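Side-chain contacts in m3DLH protein (Halieaceae bacterium, PDB 7JKA), which probably hydrolyses dienelactones and related esters, and may also act as a phosphotriesterase: residues 18-21 with 26-29; 46-51 with 106-111. One frame throughout, in Å; residues are numbered along the deposited sequence.

Contact 1. Residues 18-21 with 26-29; sequences EIRY and TQFV
The N-terminal beta hairpin, which borders the alpha/beta-hydrolase sheet, brings residues 18-21 against 26-29, and Tyr21 and Phe28 form an antiparallel hydrogen-bonded pair. Phe28 N donates to Tyr21 O at 2.7 Å. In return Tyr21 N reaches Phe28 O at 3.0 Å. That oxygen takes a second bond, for Gln27 turns back at its CB-CG bond (chi2 63°) and sends NE2 to Phe28 O at 3.0 Å, arriving from the opposite face of the carbonyl plane. On the side facing helix 101-116, the Tyr21 ring swings across beneath the neighbouring strand, CG sitting between the backbone N and the carbonyl carbon, and lies flat under Phe28 CB. This is a CH-pi contact, with CB 3.5 Å from the ring centroid; the rings are nearly parallel but slid apart, barely overlapping. Beyond the ring, Tyr21 OH is hydrogen-bonded to Asp76 N, while Asp76 OD2 accepts a hydrogen bond from Val29 N. Arg20 and Val29, the neighbouring non-hydrogen-bonded pair, point to the other side of the sheet. Val29 forks between two polar chains: CG2 lies over one face of the Arg20 guanidinium, and CG1 packs on Glu18 CG at 3.5 Å in the conformer described, one of two modelled for Glu18. That conformer also forms a salt bridge, Arg20 NH2 to Glu18 OE1 at 2.9 Å, meeting the oxygen from above the carboxylate plane.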
loop_
_atom_site.group_PDB
_atom_site.type_symbol
_atom_site.label_atom_id
_atom_site.label_comp_id
_atom_site.label_asym_id
_atom_site.label_seq_id
_atom_site.Cartn_x
_atom_site.Cartn_y
_atom_site.Cartn_z
ATOM N N GLU A 18 4.878 -9.257 -16.059
ATOM C CA GLU A 18 5.118 -10.025 -14.853
ATOM C C GLU A 18 6.539 -9.781 -14.369
ATOM O O GLU A 18 7.474 -9.697 -15.170
ATOM C CB GLU A 18 4.898 -11.509 -15.145
ATOM C CG GLU A 18 4.933 -12.408 -13.955
ATOM C CD GLU A 18 4.426 -13.792 -14.291
ATOM O OE1 GLU A 18 5.253 -14.656 -14.646
ATOM O OE2 GLU A 18 3.196 -14.000 -14.219
ATOM N N ILE A 19 6.698 -9.649 -13.055
ATOM C CA ILE A 19 8.008 -9.470 -12.433
ATOM C C ILE A 19 8.169 -10.559 -11.383
ATOM O O ILE A 19 7.378 -10.630 -10.442
ATOM C CB ILE A 19 8.167 -8.096 -11.768
ATOM C CG1 ILE A 19 7.729 -6.953 -12.697
ATOM C CG2 ILE A 19 9.597 -7.911 -11.351
ATOM C CD1 ILE A 19 8.843 -6.436 -13.537
ATOM N N ARG A 20 9.213 -11.364 -11.499
ATOM C CA ARG A 20 9.512 -12.384 -10.499
ATOM C C ARG A 20 10.638 -11.873 -9.610
ATOM O O ARG A 20 11.632 -11.341 -10.106
ATOM C CB ARG A 20 9.881 -13.705 -11.179
ATOM C CG ARG A 20 8.708 -14.201 -11.985
ATOM C CD ARG A 20 8.832 -15.621 -12.474
ATOM N NE ARG A 20 7.545 -16.013 -13.038
ATOM C CZ ARG A 20 6.668 -16.827 -12.456
ATOM N NH1 ARG A 20 6.934 -17.397 -11.285
ATOM N NH2 ARG A 20 5.518 -17.081 -13.076
ATOM N N TYR A 21 10.465 -11.985 -8.298
ATOM C CA TYR A 21 11.461 -11.444 -7.395
ATOM C C TYR A 21 11.436 -12.258 -6.110
ATOM O O TYR A 21 10.583 -13.122 -5.919
ATOM C CB TYR A 21 11.206 -9.957 -7.119
ATOM C CG TYR A 21 9.865 -9.628 -6.450
ATOM C CD1 TYR A 21 8.683 -9.531 -7.194
ATOM C CD2 TYR A 21 9.790 -9.390 -5.088
ATOM C CE1 TYR A 21 7.471 -9.208 -6.595
ATOM C CE2 TYR A 21 8.584 -9.078 -4.478
ATOM C CZ TYR A 21 7.424 -8.995 -5.238
ATOM O OH TYR A 21 6.215 -8.670 -4.621
ATOM N N THR A 26 11.398 -16.727 -0.292
ATOM C CA THR A 26 10.155 -16.973 -0.989
ATOM C C THR A 26 10.257 -16.409 -2.391
ATOM O O THR A 26 10.881 -15.368 -2.611
ATOM C CB THR A 26 9.006 -16.308 -0.220
ATOM O OG1 THR A 26 8.930 -16.883 1.098
ATOM C CG2 THR A 26 7.675 -16.468 -0.940
ATOM N N GLN A 27 9.627 -17.099 -3.335
ATOM C CA GLN A 27 9.541 -16.630 -4.707
ATOM C C GLN A 27 8.243 -15.849 -4.877
ATOM O O GLN A 27 7.165 -16.388 -4.618
ATOM C CB GLN A 27 9.581 -17.820 -5.661
ATOM C CG GLN A 27 9.384 -17.457 -7.103
ATOM C CD GLN A 27 10.485 -16.571 -7.616
ATOM O OE1 GLN A 27 11.668 -16.899 -7.498
ATOM N NE2 GLN A 27 10.105 -15.433 -8.189
ATOM N N PHE A 28 8.349 -14.583 -5.303
ATOM C CA PHE A 28 7.203 -13.703 -5.476
ATOM C C PHE A 28 6.980 -13.408 -6.952
ATOM O O PHE A 28 7.918 -13.437 -7.757
ATOM C CB PHE A 28 7.402 -12.366 -4.736
ATOM C CG PHE A 28 7.541 -12.512 -3.254
ATOM C CD1 PHE A 28 6.419 -12.738 -2.459
ATOM C CD2 PHE A 28 8.781 -12.418 -2.645
ATOM C CE1 PHE A 28 6.544 -12.904 -1.086
ATOM C CE2 PHE A 28 8.913 -12.588 -1.257
ATOM C CZ PHE A 28 7.789 -12.812 -0.479
ATOM N N VAL A 29 5.728 -13.133 -7.297
ATOM C CA VAL A 29 5.337 -12.843 -8.673
ATOM C C VAL A 29 4.456 -11.609 -8.624
ATOM O O VAL A 29 3.304 -11.689 -8.180
ATOM C CB VAL A 29 4.608 -14.018 -9.330
ATOM C CG1 VAL A 29 4.372 -13.708 -10.795
ATOM C CG2 VAL A 29 5.424 -15.315 -9.165
#

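Contact 2. Residues 46-51 with 106-111; sequences VVFPEA and ALARAA
Phe48 and Val46 meet Ala108 and Ala111 by apolar packing, with no hydrogen bond across the contact. The far end of the Phe48 ring does most of the touching: CZ comes to 3.8 Å from Ala108 CB, and CE1 lies 4.1 Å from Ala111 CB. Both methyls approach the ring obliquely, and Ala108 O sits at its edge, in the ring plane. Val46, two residues earlier and on the same side of the strand, places CG1 at 4.0 Å from Ala111 CB in the conformer described, one of two modelled. There the same methyl rests 3.4 Å above the plane of the Phe48 ring, offset toward the rim; with CG1 anti to the backbone N (chi1 -178°), it bridges the ring and the helix. Alanines three residues apart keep this side of the helix low, and the local strand and helix axes come within 9.7 Å at 144°. Further out, Thr137 and Ala138 of helix 133-143 also touch Phe48, and Thr137 packs on Ala108. The strand is held by backbone hydrogen bonds from Val46 and Phe48 to Ile129 and from Val47 to Leu73 and Ala75. Just past it, Glu50 OE2 bonds to Ser214 OG, and the Glu50 side chain touches Cys132 and His155. Phe48 also touches the GxCxG sequence around Cys132, consistent with a nucleophile elbow. The arrangement is helix-on-sheet packing of the alpha/beta-hydrolase fold.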
loop_
_atom_site.group_PDB
_atom_site.type_symbol
_atom_site.label_atom_id
_atom_site.label_comp_id
_atom_site.label_asym_id
_atom_site.label_seq_id
_atom_site.Cartn_x
_atom_site.Cartn_y
_atom_site.Cartn_z
ATOM N N VAL A 46 5.107 1.342 -5.317
ATOM C CA VAL A 46 4.728 -0.017 -4.941
ATOM C C VAL A 46 3.272 -0.004 -4.522
ATOM O O VAL A 46 2.821 0.889 -3.790
ATOM C CB VAL A 46 5.600 -0.572 -3.806
ATOM C CG1 VAL A 46 5.167 -2.024 -3.491
ATOM C CG2 VAL A 46 7.042 -0.506 -4.162
ATOM N N VAL A 47 2.527 -0.992 -4.990
ATOM C CA VAL A 47 1.116 -1.132 -4.644
ATOM C C VAL A 47 0.952 -2.433 -3.860
ATOM O O VAL A 47 1.073 -3.531 -4.425
ATOM C CB VAL A 47 0.225 -1.140 -5.891
ATOM C CG1 VAL A 47 -1.247 -1.256 -5.520
ATOM C CG2 VAL A 47 0.477 0.123 -6.790
ATOM N N PHE A 48 0.637 -2.317 -2.563
ATOM C CA PHE A 48 0.386 -3.515 -1.780
ATOM C C PHE A 48 -1.104 -3.801 -1.749
ATOM O O PHE A 48 -1.909 -2.900 -1.441
ATOM C CB PHE A 48 0.928 -3.361 -0.364
ATOM C CG PHE A 48 2.428 -3.305 -0.302
ATOM C CD1 PHE A 48 3.180 -4.455 -0.534
ATOM C CD2 PHE A 48 3.083 -2.105 -0.059
ATOM C CE1 PHE A 48 4.576 -4.398 -0.492
ATOM C CE2 PHE A 48 4.477 -2.037 -0.021
ATOM C CZ PHE A 48 5.222 -3.172 -0.243
ATOM N N PRO A 49 -1.503 -5.016 -2.082
ATOM C CA PRO A 49 -2.924 -5.348 -2.191
ATOM C C PRO A 49 -3.545 -5.607 -0.822
ATOM O O PRO A 49 -2.872 -5.660 0.208
ATOM C CB PRO A 49 -2.892 -6.649 -3.009
ATOM C CG PRO A 49 -1.625 -7.341 -2.456
ATOM C CD PRO A 49 -0.640 -6.186 -2.343
ATOM N N GLU A 50 -4.871 -5.797 -0.822
ATOM C CA GLU A 50 -5.536 -6.372 0.341
ATOM C C GLU A 50 -4.935 -7.734 0.696
ATOM O O GLU A 50 -4.194 -8.303 -0.119
ATOM C CB GLU A 50 -7.038 -6.490 0.081
ATOM C CG GLU A 50 -7.749 -5.136 0.021
ATOM C CD GLU A 50 -9.253 -5.293 0.147
ATOM O OE1 GLU A 50 -9.832 -6.126 -0.575
ATOM O OE2 GLU A 50 -9.869 -4.600 0.976
ATOM N N ALA A 51 -5.218 -8.253 1.901
ATOM C CA ALA A 51 -4.542 -9.466 2.367
ATOM C C ALA A 51 -4.910 -10.698 1.563
ATOM O O ALA A 51 -4.221 -11.720 1.689
ATOM C CB ALA A 51 -4.831 -9.723 3.850
ATOM N N ALA A 106 10.594 -7.817 5.117
ATOM C CA ALA A 106 11.451 -8.327 4.054
ATOM C C ALA A 106 10.690 -8.514 2.751
ATOM O O ALA A 106 11.235 -8.232 1.675
ATOM C CB ALA A 106 12.083 -9.643 4.488
ATOM N N LEU A 107 9.455 -9.027 2.807
ATOM C CA LEU A 107 8.695 -9.161 1.567
ATOM C C LEU A 107 8.284 -7.791 1.024
ATOM O O LEU A 107 8.144 -7.622 -0.191
ATOM C CB LEU A 107 7.485 -10.088 1.766
ATOM C CG LEU A 107 6.254 -9.670 2.569
ATOM C CD1 LEU A 107 5.326 -8.780 1.761
ATOM C CD2 LEU A 107 5.543 -10.964 3.067
ATOM N N ALA A 108 8.072 -6.805 1.910
ATOM C CA ALA A 108 7.749 -5.458 1.436
ATOM C C ALA A 108 8.976 -4.791 0.819
ATOM O O ALA A 108 8.896 -4.172 -0.248
ATOM C CB ALA A 108 7.215 -4.620 2.589
ATOM N N ARG A 109 10.130 -4.950 1.462
ATOM C CA ARG A 109 11.356 -4.377 0.922
ATOM C C ARG A 109 11.754 -5.055 -0.389
ATOM O O ARG A 109 12.289 -4.393 -1.292
ATOM C CB ARG A 109 12.463 -4.484 1.969
ATOM C CG ARG A 109 13.564 -3.492 1.773
ATOM C CD ARG A 109 13.848 -2.695 3.035
ATOM N NE ARG A 109 14.782 -1.630 2.709
ATOM C CZ ARG A 109 15.520 -0.969 3.589
ATOM N NH1 ARG A 109 16.351 -0.025 3.154
ATOM N NH2 ARG A 109 15.454 -1.263 4.887
ATOM N N ALA A 110 11.479 -6.359 -0.523
ATOM C CA ALA A 110 11.758 -7.043 -1.783
ATOM C C ALA A 110 10.935 -6.457 -2.918
ATOM O O ALA A 110 11.447 -6.283 -4.031
ATOM C CB ALA A 110 11.483 -8.540 -1.651
ATOM N N ALA A 111 9.676 -6.097 -2.650
ATOM C CA ALA A 111 8.881 -5.436 -3.682
ATOM C C ALA A 111 9.462 -4.068 -4.033
ATOM O O ALA A 111 9.599 -3.731 -5.208
ATOM C CB ALA A 111 7.415 -5.331 -3.246
#

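Overall arrangement
Contact 2 is wholly buried, with its centre about 7 Å from the centre of the chain, whereas contact 1 lies about 17 Å out and is only partly buried. Both reach the same mixed sheet, contact 1 through two paired strands, contact 2 through one strand covered by a helix. Helix 101-116 joins them: Phe28 CZ packs on Leu107 CB at 3.5 Å, and Tyr21 CE2 comes to 3.7 Å from Ala111 N. One helix thus packs against the hairpin and the central strand. The chemistry follows the depth: contact 1 combines backbone pairing, aromatic packing and an ion pair at the surface, described for one of two Glu18 conformers, while contact 2 relies on apolar side chains.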